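Local structure of ftsY (Mycoplasma mycoides, 1ZU4) at residues K27-K30 and E35-E38; Q84-N89 and A275-L280; F108-V113 and T120-M125; E153-T158 and E291-L296. The protein is an SRP receptor of the SRP54-type family, modelled here as its NG domain, a helical bundle joined to a P-loop NTPase-type domain. All blocks are in the same frame, centred on the assembly; numbering follows the deposited sequence.

Interaction 1 of 4, residues K27-K30 and E35-E38; sequences KKYK and EFFE
Tyr29 turns the edge of its ring to one face of Phe36, a T-shaped stack with centroids 5.1 Å apart and planes at 76°. On the tyrosine side the contact is made by CD1 and CE1, one flank of the ring; on the phenylalanine side it falls on CD1 and CE1, so the tyrosine edge sits toward the rim of that face and not over its middle. The closest pair is Tyr29 CD1 to Phe36 CD1 at 3.6 Å. The edge of the Phe36 ring meets Phe37 CE1, and Phe36 CD2 in turn lies over the centre of one Phe37 face, so three aromatic rings follow one another.

The Phe36 CB leaves the helix toward the 27-30 segment, whereas Tyr29 gets there by its first torsion: with CG swung opposite the backbone nitrogen (chi1 179°) the ring reaches across to the helix. Its hydroxyl is tied down elsewhere, by a hydrogen bond to the carbonyl of Thr69, which fixes the far end of the ring while the near edge packs on Phe36. Beside it, Lys30 NZ folds back to Lys28 O at 3.3 Å, meeting that carbonyl from above its plane.

The contact closes the short turn between helices 12-27 and 34-46 at the far end of the SRP54-type helical bundle. Asp33 OD1 accepts from the Phe36 backbone N near the start of the second helix. Phe71 and Ile74 of helix 71-87 pack against both Tyr29 and Phe36, while Phe37 faces helix 51-64 through Ser58 and Val61.

Interaction 2 of 4, residues Q84-N89 and A275-L280; sequences QAYTDN and AIKELL
Lys277 reaches from helix 272-280 to the C-terminal end of helix 71-87, where its ammonium group is held by two backbone carbonyls. NZ donates to Tyr86 O and to Asp88 O, the carbonyl just past the helix, each at 2.8 Å, and approaches both from well above the carbonyl plane, 46° and 55° out of it. The chain bends at its second and fourth side-chain torsions, which curls the amine over the helix end. Tyr86 O belongs to the last turn of helix 71-87, at the negative end of its dipole, so the lysine probably gains from that field as well as from the bonds themselves.

The nearby Tyr86 packs its ring against the lysine's aliphatic root, CD1 standing 3.6 Å from Lys277 CB, while its hydroxyl is hydrogen-bonded to the backbone N of Ile284. This is where the helical bundle meets the GTPase-type domain, and the lysine bridges them: Met53 of helix 51-64 and Trp91 also touch its side chain.

Asn89 closes in beside the lysine chain. Its CB lies 3.6 Å from Lys277 CE, and its amide turns back so that ND2 reaches Tyr86 O at 2.9 Å, on a lone pair in the carbonyl plane, though the bond is bent at the hydrogen and the acceptor is tilted from the amide plane. Tyr86 O therefore accepts from both Asn89 and Lys277, while Asn89 OD1 accepts from Trp91 N.

Interaction 3 of 4, residues F108-V113 and T120-M125; sequences FMLVGV and TSLAKM
Phe108 meets the methyl end of Met125, with CD1 3.6 Å and CE1 3.9 Å from Met125 CE, the two side chains crossing at about a right angle. The thioether chain bends at its last torsion (chi3 96°), which turns the methyl toward the ring. Two residues along the strand, Leu110 points the same way and fits among three helix residues: its CG lies 4.0 Å from Leu122 CD1, its CD2 lies 4.2 Å from Met125 SD, and its CD1 approaches Ser121 CB. The contact is wholly apolar. Ser121 keeps its hydroxyl occupied with the carbonyl of Gly117, one turn back.

Strand 108-111 and helix 120-125 run nearly antiparallel, at 155°, with axes 9.6 Å apart. Strand, loop and helix follow one another with a Walker A-like sequence between them, consistent with the P-loop of this NTPase clan; the backbone angles of Gly112 leave no room for a CB beside the carbonyl O of Val111. The strand lies inside the sheet between strands 194-198 and 230-236, and the helix packs over one side of it: Leu122 on Leu196 and Asp198, Met125 on Leu232 and on Ile260 of strand 258-262.

Interaction 4 of 4, residues E153-T158 and E291-L296; sequences EEWIKT and EKVDDL
The 291-296 segment makes a type I beta turn from Lys292 to Asp295, closed by Asp295 N to Lys292 O at 2.9 Å and overlapped by an inverse gamma turn centred on Asp295 that leads into strand 296-298, and the helix end around Trp155 faces it, with Trp155 and Val293 as the nearest pair at 8.6 Å between their CA atoms.

Between the two, Trp155 brings the six-membered side of its indole to Val293. Its CZ3 sits 3.5 Å from Val293 CG2 and 3.6 Å from Val293 CB, the latter at the ring's edge and in its plane, and the two side chains lie alongside each other, pointing in opposite directions. Val293 can offer CG2 because that methyl stands opposite the backbone nitrogen. Trp155 CH2 also turns its edge toward Glu291 O at 4.4 Å, a long approach and not a hydrogen bond. The indole has a cation-pi partner in Arg159, and it rests on Ala123 of helix 118-131, where Val293 touches Asn127.

The turn is braced from within. Asp295 OD2 accepts from Lys292 N at 2.9 Å, met from above the carboxylate plane, and Lys292 NZ forms a salt bridge with Glu291 OE2 at 2.8 Å. Lys124 of helix 118-131 donates to Lys292 O, tying the loop to that helix.

Between helix and loop the attraction is probably mostly dispersion between the six-membered ring of the indole and the valine, with little directional demand, while the polar bonds that shape the loop are made largely within it and with neighbours such as Lys124 and Val289.

How the interactions relate
From the N terminus, interaction 1 closes a very short loop between two helices of the bundle, at the end remote from interactions 3 and 4. Interaction 2 opens at the end of the last bundle helix and closes nearly two hundred residues later, bringing helix 272-280 of the GTPase-type domain against the bundle. Interaction 3 forms wholly within that span, joining a central strand to the helix that follows it. Interaction 4 begins inside the span and ends beyond it, so it crosses interaction 2; it brings the end of helix 146-156 against the loop between strands 284-288 and 296-298. Interactions 3 and 4 touch through Lys124 and Met125, their centres about 12 Å apart.

Interaction 1 of 4, residues K27-K30 and E35-E38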
loop_
_atom_site.group_PDB
_atom_site.type_symbol
_atom_site.label_atom_id
_atom_site.label_comp_id
_atom_site.label_asym_id
_atom_site.label_seq_id
_atom_site.Cartn_x
_atom_site.Cartn_y
_atom_site.Cartn_z
ATOM N N LYS A 27 -6.337 24.702 -22.695
ATOM C CA LYS A 27 -6.626 25.264 -24.026
ATOM C C LYS A 27 -7.687 26.356 -23.986
ATOM O O LYS A 27 -7.578 27.357 -24.705
ATOM C CB LYS A 27 -6.988 24.160 -25.039
ATOM C CG LYS A 27 -5.813 23.209 -25.352
ATOM C CD LYS A 27 -6.179 22.202 -26.468
ATOM C CE LYS A 27 -4.951 21.361 -26.845
ATOM N NZ LYS A 27 -4.966 20.950 -28.325
ATOM N N LYS A 28 -8.692 26.182 -23.136
ATOM C CA LYS A 28 -9.661 27.251 -22.899
ATOM C C LYS A 28 -9.333 28.071 -21.626
ATOM O O LYS A 28 -10.193 28.810 -21.106
ATOM C CB LYS A 28 -11.093 26.693 -22.887
ATOM C CG LYS A 28 -11.661 26.412 -24.309
ATOM C CD LYS A 28 -12.522 25.119 -24.374
ATOM C CE LYS A 28 -13.972 25.299 -23.859
ATOM N NZ LYS A 28 -14.837 26.148 -24.751
ATOM N N TYR A 29 -8.090 27.978 -21.144
ATOM C CA TYR A 29 -7.696 28.722 -19.938
ATOM C C TYR A 29 -7.408 30.185 -20.243
ATOM O O TYR A 29 -6.559 30.522 -21.086
ATOM C CB TYR A 29 -6.513 28.093 -19.199
ATOM C CG TYR A 29 -6.073 28.868 -17.945
ATOM C CD1 TYR A 29 -6.749 28.736 -16.734
ATOM C CD2 TYR A 29 -4.984 29.752 -17.989
ATOM C CE1 TYR A 29 -6.348 29.453 -15.598
ATOM C CE2 TYR A 29 -4.569 30.463 -16.868
ATOM C CZ TYR A 29 -5.255 30.309 -15.674
ATOM O OH TYR A 29 -4.830 31.015 -14.565
ATOM N N LYS A 30 -8.113 31.040 -19.504
ATOM C CA LYS A 30 -8.011 32.485 -19.605
ATOM C C LYS A 30 -7.552 33.011 -18.251
ATOM O O LYS A 30 -6.382 33.364 -18.112
ATOM C CB LYS A 30 -9.361 33.065 -20.018
ATOM C CG LYS A 30 -9.721 32.694 -21.454
ATOM C CD LYS A 30 -11.158 33.011 -21.783
ATOM C CE LYS A 30 -11.570 32.282 -23.046
ATOM N NZ LYS A 30 -12.110 30.920 -22.719
ATOM N N GLU A 35 -15.331 30.147 -12.552
ATOM C CA GLU A 35 -15.624 29.192 -13.616
ATOM C C GLU A 35 -14.435 28.232 -13.860
ATOM O O GLU A 35 -14.646 27.054 -14.130
ATOM C CB GLU A 35 -16.004 29.904 -14.910
ATOM C CG GLU A 35 -16.920 29.091 -15.766
ATOM C CD GLU A 35 -17.384 29.856 -16.983
ATOM O OE1 GLU A 35 -18.003 30.933 -16.811
ATOM O OE2 GLU A 35 -17.125 29.374 -18.110
ATOM N N PHE A 36 -13.201 28.748 -13.763
ATOM C CA PHE A 36 -12.016 27.884 -13.896
ATOM C C PHE A 36 -11.974 26.818 -12.794
ATOM O O PHE A 36 -11.648 25.652 -13.075
ATOM C CB PHE A 36 -10.704 28.679 -13.913
ATOM C CG PHE A 36 -9.506 27.836 -13.630
ATOM C CD1 PHE A 36 -9.020 26.956 -14.606
ATOM C CD2 PHE A 36 -8.909 27.841 -12.354
ATOM C CE1 PHE A 36 -7.909 26.134 -14.343
ATOM C CE2 PHE A 36 -7.806 27.030 -12.080
ATOM C CZ PHE A 36 -7.317 26.157 -13.072
ATOM N N PHE A 37 -12.242 27.231 -11.545
ATOM C CA PHE A 37 -12.265 26.260 -10.460
ATOM C C PHE A 37 -13.338 25.179 -10.625
ATOM O O PHE A 37 -13.117 24.056 -10.263
ATOM C CB PHE A 37 -12.195 26.916 -9.075
ATOM C CG PHE A 37 -10.833 27.472 -8.765
ATOM C CD1 PHE A 37 -10.562 28.830 -8.942
ATOM C CD2 PHE A 37 -9.793 26.629 -8.385
ATOM C CE1 PHE A 37 -9.298 29.340 -8.707
ATOM C CE2 PHE A 37 -8.518 27.146 -8.128
ATOM C CZ PHE A 37 -8.269 28.490 -8.298
ATOM N N GLU A 38 -14.449 25.500 -11.286
ATOM C CA GLU A 38 -15.456 24.486 -11.584
ATOM C C GLU A 38 -14.909 23.455 -12.555
ATOM O O GLU A 38 -15.184 22.266 -12.412
ATOM C CB GLU A 38 -16.714 25.106 -12.199
ATOM C CG GLU A 38 -17.473 26.030 -11.302
ATOM C CD GLU A 38 -18.540 26.791 -12.082
ATOM O OE1 GLU A 38 -19.093 26.216 -13.055
ATOM O OE2 GLU A 38 -18.819 27.956 -11.718
#

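Interaction 2 of 4, residues Q84-N89 and A275-L280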
loop_
_atom_site.group_PDB
_atom_site.type_symbol
_atom_site.label_atom_id
_atom_site.label_comp_id
_atom_site.label_asym_id
_atom_site.label_seq_id
_atom_site.Cartn_x
_atom_site.Cartn_y
_atom_site.Cartn_z
ATOM N N GLN A 84 0.036 18.359 -0.348
ATOM C CA GLN A 84 -0.497 18.888 0.952
ATOM C C GLN A 84 -1.812 18.236 1.430
ATOM O O GLN A 84 -2.043 18.048 2.645
ATOM C CB GLN A 84 -0.596 20.422 0.922
ATOM C CG GLN A 84 0.794 21.039 0.798
ATOM C CD GLN A 84 0.807 22.545 0.956
ATOM O OE1 GLN A 84 -0.200 23.224 0.758
ATOM N NE2 GLN A 84 1.970 23.070 1.285
ATOM N N ALA A 85 -2.657 17.856 0.469
ATOM C CA ALA A 85 -3.944 17.234 0.777
ATOM C C ALA A 85 -3.708 15.902 1.487
ATOM O O ALA A 85 -4.399 15.558 2.454
ATOM C CB ALA A 85 -4.735 17.027 -0.486
ATOM N N TYR A 86 -2.724 15.167 0.999
ATOM C CA TYR A 86 -2.313 13.903 1.598
ATOM C C TYR A 86 -1.597 14.127 2.915
ATOM O O TYR A 86 -1.873 13.430 3.891
ATOM C CB TYR A 86 -1.390 13.145 0.647
ATOM C CG TYR A 86 -1.041 11.749 1.095
ATOM C CD1 TYR A 86 -1.816 10.672 0.665
ATOM C CD2 TYR A 86 0.031 11.503 1.990
ATOM C CE1 TYR A 86 -1.534 9.379 1.056
ATOM C CE2 TYR A 86 0.326 10.171 2.421
ATOM C CZ TYR A 86 -0.465 9.128 1.916
ATOM O OH TYR A 86 -0.262 7.819 2.259
ATOM N N THR A 87 -0.672 15.081 2.948
ATOM C CA THR A 87 0.159 15.250 4.144
ATOM C C THR A 87 -0.557 16.022 5.273
ATOM O O THR A 87 -0.003 16.151 6.344
ATOM C CB THR A 87 1.504 15.952 3.814
ATOM O OG1 THR A 87 1.219 17.187 3.146
ATOM C CG2 THR A 87 2.368 15.104 2.910
ATOM N N ASP A 88 -1.755 16.563 5.014
ATOM C CA ASP A 88 -2.603 17.189 6.040
ATOM C C ASP A 88 -3.222 16.097 6.934
ATOM O O ASP A 88 -4.278 15.516 6.636
ATOM C CB ASP A 88 -3.681 18.087 5.387
ATOM C CG ASP A 88 -4.698 18.651 6.397
ATOM O OD1 ASP A 88 -4.289 19.033 7.523
ATOM O OD2 ASP A 88 -5.907 18.707 6.054
ATOM N N ASN A 89 -2.525 15.791 8.013
ATOM C CA ASN A 89 -2.932 14.732 8.919
ATOM C C ASN A 89 -2.214 14.854 10.273
ATOM O O ASN A 89 -1.239 15.599 10.428
ATOM C CB ASN A 89 -2.680 13.341 8.286
ATOM C CG ASN A 89 -1.223 13.119 7.920
ATOM O OD1 ASN A 89 -0.333 13.190 8.787
ATOM N ND2 ASN A 89 -0.963 12.860 6.624
ATOM N N ALA A 275 -7.764 9.024 -2.056
ATOM C CA ALA A 275 -8.975 8.355 -1.626
ATOM C C ALA A 275 -8.645 7.501 -0.397
ATOM O O ALA A 275 -9.413 7.483 0.547
ATOM C CB ALA A 275 -9.575 7.475 -2.790
ATOM N N ILE A 276 -7.500 6.794 -0.415
ATOM C CA ILE A 276 -7.085 5.959 0.710
ATOM C C ILE A 276 -6.880 6.818 1.981
ATOM O O ILE A 276 -7.425 6.540 3.049
ATOM C CB ILE A 276 -5.794 5.124 0.354
ATOM C CG1 ILE A 276 -6.177 4.000 -0.641
ATOM C CG2 ILE A 276 -5.140 4.544 1.618
ATOM C CD1 ILE A 276 -5.004 3.419 -1.413
ATOM N N LYS A 277 -6.065 7.851 1.843
ATOM C CA LYS A 277 -5.805 8.795 2.923
ATOM C C LYS A 277 -7.142 9.307 3.523
ATOM O O LYS A 277 -7.290 9.317 4.735
ATOM C CB LYS A 277 -4.951 9.934 2.349
ATOM C CG LYS A 277 -4.841 11.178 3.185
ATOM C CD LYS A 277 -4.172 10.819 4.500
ATOM C CE LYS A 277 -4.447 11.888 5.542
ATOM N NZ LYS A 277 -4.463 13.283 4.963
ATOM N N GLU A 278 -8.105 9.688 2.676
ATOM C CA GLU A 278 -9.394 10.225 3.175
ATOM C C GLU A 278 -10.238 9.149 3.871
ATOM O O GLU A 278 -10.625 9.322 5.024
ATOM C CB GLU A 278 -10.217 10.870 2.039
ATOM C CG GLU A 278 -11.581 11.419 2.468
ATOM C CD GLU A 278 -11.458 12.587 3.403
ATOM O OE1 GLU A 278 -10.485 13.365 3.294
ATOM O OE2 GLU A 278 -12.331 12.688 4.276
ATOM N N LEU A 279 -10.521 8.048 3.180
ATOM C CA LEU A 279 -11.409 7.064 3.744
ATOM C C LEU A 279 -10.818 6.274 4.921
ATOM O O LEU A 279 -11.534 6.060 5.870
ATOM C CB LEU A 279 -11.952 6.076 2.698
ATOM C CG LEU A 279 -13.296 5.437 3.130
ATOM C CD1 LEU A 279 -14.428 6.484 3.044
ATOM C CD2 LEU A 279 -13.661 4.189 2.323
ATOM N N LEU A 280 -9.556 5.832 4.835
ATOM C CA LEU A 280 -8.936 4.936 5.828
ATOM C C LEU A 280 -8.149 5.657 6.857
ATOM O O LEU A 280 -8.117 5.212 7.973
ATOM C CB LEU A 280 -8.006 3.865 5.178
ATOM C CG LEU A 280 -8.772 2.718 4.451
ATOM C CD1 LEU A 280 -9.173 3.125 3.063
ATOM C CD2 LEU A 280 -7.924 1.450 4.376
#

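Interaction 3 of 4, residues F108-V113 and T120-M125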
loop_
_atom_site.group_PDB
_atom_site.type_symbol
_atom_site.label_atom_id
_atom_site.label_comp_id
_atom_site.label_asym_id
_atom_site.label_seq_id
_atom_site.Cartn_x
_atom_site.Cartn_y
_atom_site.Cartn_z
ATOM N N PHE A 108 6.176 -8.600 10.907
ATOM C CA PHE A 108 5.135 -7.922 10.148
ATOM C C PHE A 108 4.091 -8.931 9.735
ATOM O O PHE A 108 4.435 -10.011 9.206
ATOM C CB PHE A 108 5.676 -7.331 8.837
ATOM C CG PHE A 108 6.717 -6.293 9.003
ATOM C CD1 PHE A 108 7.441 -5.889 7.891
ATOM C CD2 PHE A 108 6.988 -5.711 10.261
ATOM C CE1 PHE A 108 8.438 -4.913 8.024
ATOM C CE2 PHE A 108 7.968 -4.737 10.409
ATOM C CZ PHE A 108 8.663 -4.303 9.312
ATOM N N MET A 109 2.826 -8.601 9.935
ATOM C CA MET A 109 1.760 -9.429 9.327
ATOM C C MET A 109 1.195 -8.835 8.056
ATOM O O MET A 109 1.045 -7.657 7.955
ATOM C CB MET A 109 0.608 -9.591 10.297
ATOM C CG MET A 109 1.017 -10.080 11.651
ATOM S SD MET A 109 -0.470 -10.296 12.596
ATOM C CE MET A 109 0.127 -11.550 13.754
ATOM N N LEU A 110 0.842 -9.650 7.092
ATOM C CA LEU A 110 0.145 -9.145 5.942
ATOM C C LEU A 110 -1.301 -9.624 6.046
ATOM O O LEU A 110 -1.552 -10.770 6.428
ATOM C CB LEU A 110 0.774 -9.616 4.661
ATOM C CG LEU A 110 2.093 -9.011 4.127
ATOM C CD1 LEU A 110 1.786 -7.963 3.164
ATOM C CD2 LEU A 110 3.090 -8.522 5.171
ATOM N N VAL A 111 -2.232 -8.701 5.829
ATOM C CA VAL A 111 -3.672 -9.001 5.994
ATOM C C VAL A 111 -4.461 -8.459 4.819
ATOM O O VAL A 111 -3.933 -7.704 4.008
ATOM C CB VAL A 111 -4.268 -8.412 7.299
ATOM C CG1 VAL A 111 -3.577 -8.986 8.532
ATOM C CG2 VAL A 111 -4.260 -6.850 7.284
ATOM N N GLY A 112 -5.733 -8.828 4.764
ATOM C CA GLY A 112 -6.647 -8.395 3.720
ATOM C C GLY A 112 -7.521 -9.559 3.276
ATOM O O GLY A 112 -7.288 -10.726 3.656
ATOM N N VAL A 113 -8.533 -9.240 2.468
ATOM C CA VAL A 113 -9.378 -10.277 1.850
ATOM C C VAL A 113 -8.593 -10.953 0.759
ATOM O O VAL A 113 -7.849 -10.318 -0.014
ATOM C CB VAL A 113 -10.696 -9.752 1.209
ATOM C CG1 VAL A 113 -10.418 -9.023 -0.069
ATOM C CG2 VAL A 113 -11.627 -10.919 0.886
ATOM N N THR A 120 1.874 -12.658 -3.058
ATOM C CA THR A 120 2.801 -11.953 -3.943
ATOM C C THR A 120 3.530 -10.819 -3.202
ATOM O O THR A 120 4.744 -10.729 -3.242
ATOM C CB THR A 120 2.039 -11.404 -5.200
ATOM O OG1 THR A 120 1.702 -12.505 -6.045
ATOM C CG2 THR A 120 2.865 -10.404 -5.999
ATOM N N SER A 121 2.769 -9.976 -2.499
ATOM C CA SER A 121 3.334 -8.813 -1.831
ATOM C C SER A 121 4.259 -9.252 -0.719
ATOM O O SER A 121 5.287 -8.650 -0.483
ATOM C CB SER A 121 2.224 -7.922 -1.230
ATOM O OG SER A 121 1.475 -7.300 -2.214
ATOM N N LEU A 122 3.896 -10.319 -0.031
ATOM C CA LEU A 122 4.721 -10.766 1.069
ATOM C C LEU A 122 6.070 -11.292 0.546
ATOM O O LEU A 122 7.123 -11.033 1.131
ATOM C CB LEU A 122 3.970 -11.838 1.848
ATOM C CG LEU A 122 4.687 -12.396 3.049
ATOM C CD1 LEU A 122 3.737 -12.701 4.187
ATOM C CD2 LEU A 122 5.376 -13.632 2.552
ATOM N N ALA A 123 6.029 -12.006 -0.575
ATOM C CA ALA A 123 7.240 -12.454 -1.285
ATOM C C ALA A 123 8.151 -11.284 -1.705
ATOM O O ALA A 123 9.368 -11.365 -1.550
ATOM C CB ALA A 123 6.851 -13.283 -2.510
ATOM N N LYS A 124 7.548 -10.200 -2.207
ATOM C CA LYS A 124 8.264 -9.017 -2.635
ATOM C C LYS A 124 8.871 -8.313 -1.439
ATOM O O LYS A 124 9.984 -7.837 -1.529
ATOM C CB LYS A 124 7.372 -8.072 -3.431
ATOM C CG LYS A 124 7.042 -8.674 -4.813
ATOM C CD LYS A 124 6.234 -7.768 -5.657
ATOM C CE LYS A 124 5.863 -8.495 -6.966
ATOM N NZ LYS A 124 5.507 -7.517 -8.034
ATOM N N MET A 125 8.145 -8.293 -0.322
ATOM C CA MET A 125 8.680 -7.737 0.892
ATOM C C MET A 125 9.843 -8.525 1.461
ATOM O O MET A 125 10.788 -7.918 1.951
ATOM C CB MET A 125 7.597 -7.573 1.923
ATOM C CG MET A 125 6.890 -6.219 1.809
ATOM S SD MET A 125 6.010 -6.073 3.328
ATOM C CE MET A 125 7.100 -5.111 4.350
#

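Interaction 4 of 4, residues E153-T158 and E291-L296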
loop_
_atom_site.group_PDB
_atom_site.type_symbol
_atom_site.label_atom_id
_atom_site.label_comp_id
_atom_site.label_asym_id
_atom_site.label_seq_id
_atom_site.Cartn_x
_atom_site.Cartn_y
_atom_site.Cartn_z
ATOM N N GLU A 153 6.383 -21.387 -1.774
ATOM C CA GLU A 153 7.415 -22.384 -2.137
ATOM C C GLU A 153 8.033 -22.120 -3.506
ATOM O O GLU A 153 9.260 -22.194 -3.648
ATOM C CB GLU A 153 6.851 -23.797 -2.134
ATOM C CG GLU A 153 6.757 -24.416 -0.775
ATOM C CD GLU A 153 5.789 -25.550 -0.785
ATOM O OE1 GLU A 153 4.893 -25.565 -1.663
ATOM O OE2 GLU A 153 5.919 -26.434 0.075
ATOM N N GLU A 154 7.172 -21.836 -4.487
ATOM C CA GLU A 154 7.585 -21.456 -5.836
ATOM C C GLU A 154 8.553 -20.294 -5.746
ATOM O O GLU A 154 9.735 -20.468 -6.042
ATOM C CB GLU A 154 6.386 -21.057 -6.704
ATOM C CG GLU A 154 6.698 -20.943 -8.224
ATOM C CD GLU A 154 5.717 -20.025 -8.986
ATOM O OE1 GLU A 154 4.557 -19.855 -8.524
ATOM O OE2 GLU A 154 6.113 -19.471 -10.055
ATOM N N TRP A 155 8.047 -19.135 -5.297
ATOM C CA TRP A 155 8.825 -17.896 -5.204
ATOM C C TRP A 155 10.165 -18.100 -4.486
ATOM O O TRP A 155 11.161 -17.458 -4.844
ATOM C CB TRP A 155 8.044 -16.809 -4.458
ATOM C CG TRP A 155 6.942 -16.110 -5.213
ATOM C CD1 TRP A 155 5.627 -16.448 -5.221
ATOM C CD2 TRP A 155 7.053 -14.920 -6.009
ATOM N NE1 TRP A 155 4.908 -15.560 -5.985
ATOM C CE2 TRP A 155 5.760 -14.614 -6.484
ATOM C CE3 TRP A 155 8.122 -14.086 -6.373
ATOM C CZ2 TRP A 155 5.498 -13.511 -7.310
ATOM C CZ3 TRP A 155 7.857 -12.985 -7.200
ATOM C CH2 TRP A 155 6.554 -12.711 -7.655
ATOM N N ILE A 156 10.169 -18.974 -3.474
ATOM C CA ILE A 156 11.357 -19.297 -2.680
ATOM C C ILE A 156 12.448 -19.904 -3.560
ATOM O O ILE A 156 13.576 -19.403 -3.607
ATOM C CB ILE A 156 11.029 -20.294 -1.527
ATOM C CG1 ILE A 156 10.223 -19.617 -0.404
ATOM C CG2 ILE A 156 12.306 -20.965 -0.982
ATOM C CD1 ILE A 156 11.030 -18.801 0.574
ATOM N N LYS A 157 12.118 -20.996 -4.242
ATOM C CA LYS A 157 13.098 -21.628 -5.105
ATOM C C LYS A 157 12.748 -21.425 -6.562
ATOM O O LYS A 157 12.371 -22.364 -7.270
ATOM C CB LYS A 157 13.324 -23.090 -4.697
ATOM C CG LYS A 157 14.640 -23.262 -3.916
ATOM C CD LYS A 157 15.201 -24.665 -4.082
ATOM C CE LYS A 157 16.713 -24.664 -3.905
ATOM N NZ LYS A 157 17.196 -25.896 -3.232
ATOM N N THR A 158 12.882 -20.162 -6.970
ATOM C CA THR A 158 12.594 -19.686 -8.318
ATOM C C THR A 158 12.934 -18.190 -8.439
ATOM O O THR A 158 13.461 -17.772 -9.471
ATOM C CB THR A 158 11.144 -20.045 -8.811
ATOM O OG1 THR A 158 11.204 -20.586 -10.134
ATOM C CG2 THR A 158 10.198 -18.851 -8.806
ATOM N N GLU A 291 5.291 -6.419 -11.960
ATOM C CA GLU A 291 5.124 -7.834 -11.726
ATOM C C GLU A 291 6.413 -8.552 -11.277
ATOM O O GLU A 291 6.332 -9.669 -10.790
ATOM C CB GLU A 291 4.567 -8.502 -12.985
ATOM C CG GLU A 291 5.515 -8.378 -14.167
ATOM C CD GLU A 291 5.136 -9.244 -15.345
ATOM O OE1 GLU A 291 4.003 -9.078 -15.857
ATOM O OE2 GLU A 291 5.988 -10.072 -15.762
ATOM N N LYS A 292 7.587 -7.940 -11.451
ATOM C CA LYS A 292 8.845 -8.590 -11.014
ATOM C C LYS A 292 9.019 -8.584 -9.499
ATOM O O LYS A 292 8.465 -7.736 -8.776
ATOM C CB LYS A 292 10.082 -7.950 -11.658
ATOM C CG LYS A 292 9.985 -7.708 -13.166
ATOM C CD LYS A 292 10.100 -9.005 -13.935
ATOM C CE LYS A 292 9.768 -8.771 -15.395
ATOM N NZ LYS A 292 8.285 -8.561 -15.558
ATOM N N VAL A 293 9.823 -9.519 -9.012
ATOM C CA VAL A 293 9.978 -9.689 -7.572
ATOM C C VAL A 293 10.509 -8.440 -6.855
ATOM O O VAL A 293 10.291 -8.260 -5.655
ATOM C CB VAL A 293 10.841 -10.929 -7.262
ATOM C CG1 VAL A 293 12.312 -10.669 -7.630
ATOM C CG2 VAL A 293 10.631 -11.382 -5.805
ATOM N N ASP A 294 11.200 -7.573 -7.592
ATOM C CA ASP A 294 11.809 -6.378 -7.023
ATOM C C ASP A 294 10.971 -5.117 -7.307
ATOM O O ASP A 294 11.401 -4.004 -7.027
ATOM C CB ASP A 294 13.274 -6.207 -7.485
ATOM C CG ASP A 294 13.452 -6.412 -8.984
ATOM O OD1 ASP A 294 12.811 -7.313 -9.570
ATOM O OD2 ASP A 294 14.263 -5.677 -9.578
ATOM N N ASP A 295 9.750 -5.305 -7.811
ATOM C CA ASP A 295 8.897 -4.144 -8.140
ATOM C C ASP A 295 8.061 -3.683 -6.932
ATOM O O ASP A 295 6.843 -3.669 -6.987
ATOM C CB ASP A 295 8.024 -4.424 -9.376
ATOM C CG ASP A 295 8.831 -4.445 -10.672
ATOM O OD1 ASP A 295 9.905 -3.806 -10.718
ATOM O OD2 ASP A 295 8.378 -5.106 -11.658
ATOM N N LEU A 296 8.752 -3.365 -5.846
ATOM C CA LEU A 296 8.143 -2.916 -4.605
ATOM C C LEU A 296 9.050 -1.867 -4.006
ATOM O O LEU A 296 10.266 -2.088 -3.879
ATOM C CB LEU A 296 8.004 -4.068 -3.626
ATOM C CG LEU A 296 6.936 -3.806 -2.570
ATOM C CD1 LEU A 296 5.503 -4.006 -3.124
ATOM C CD2 LEU A 296 7.237 -4.665 -1.354
#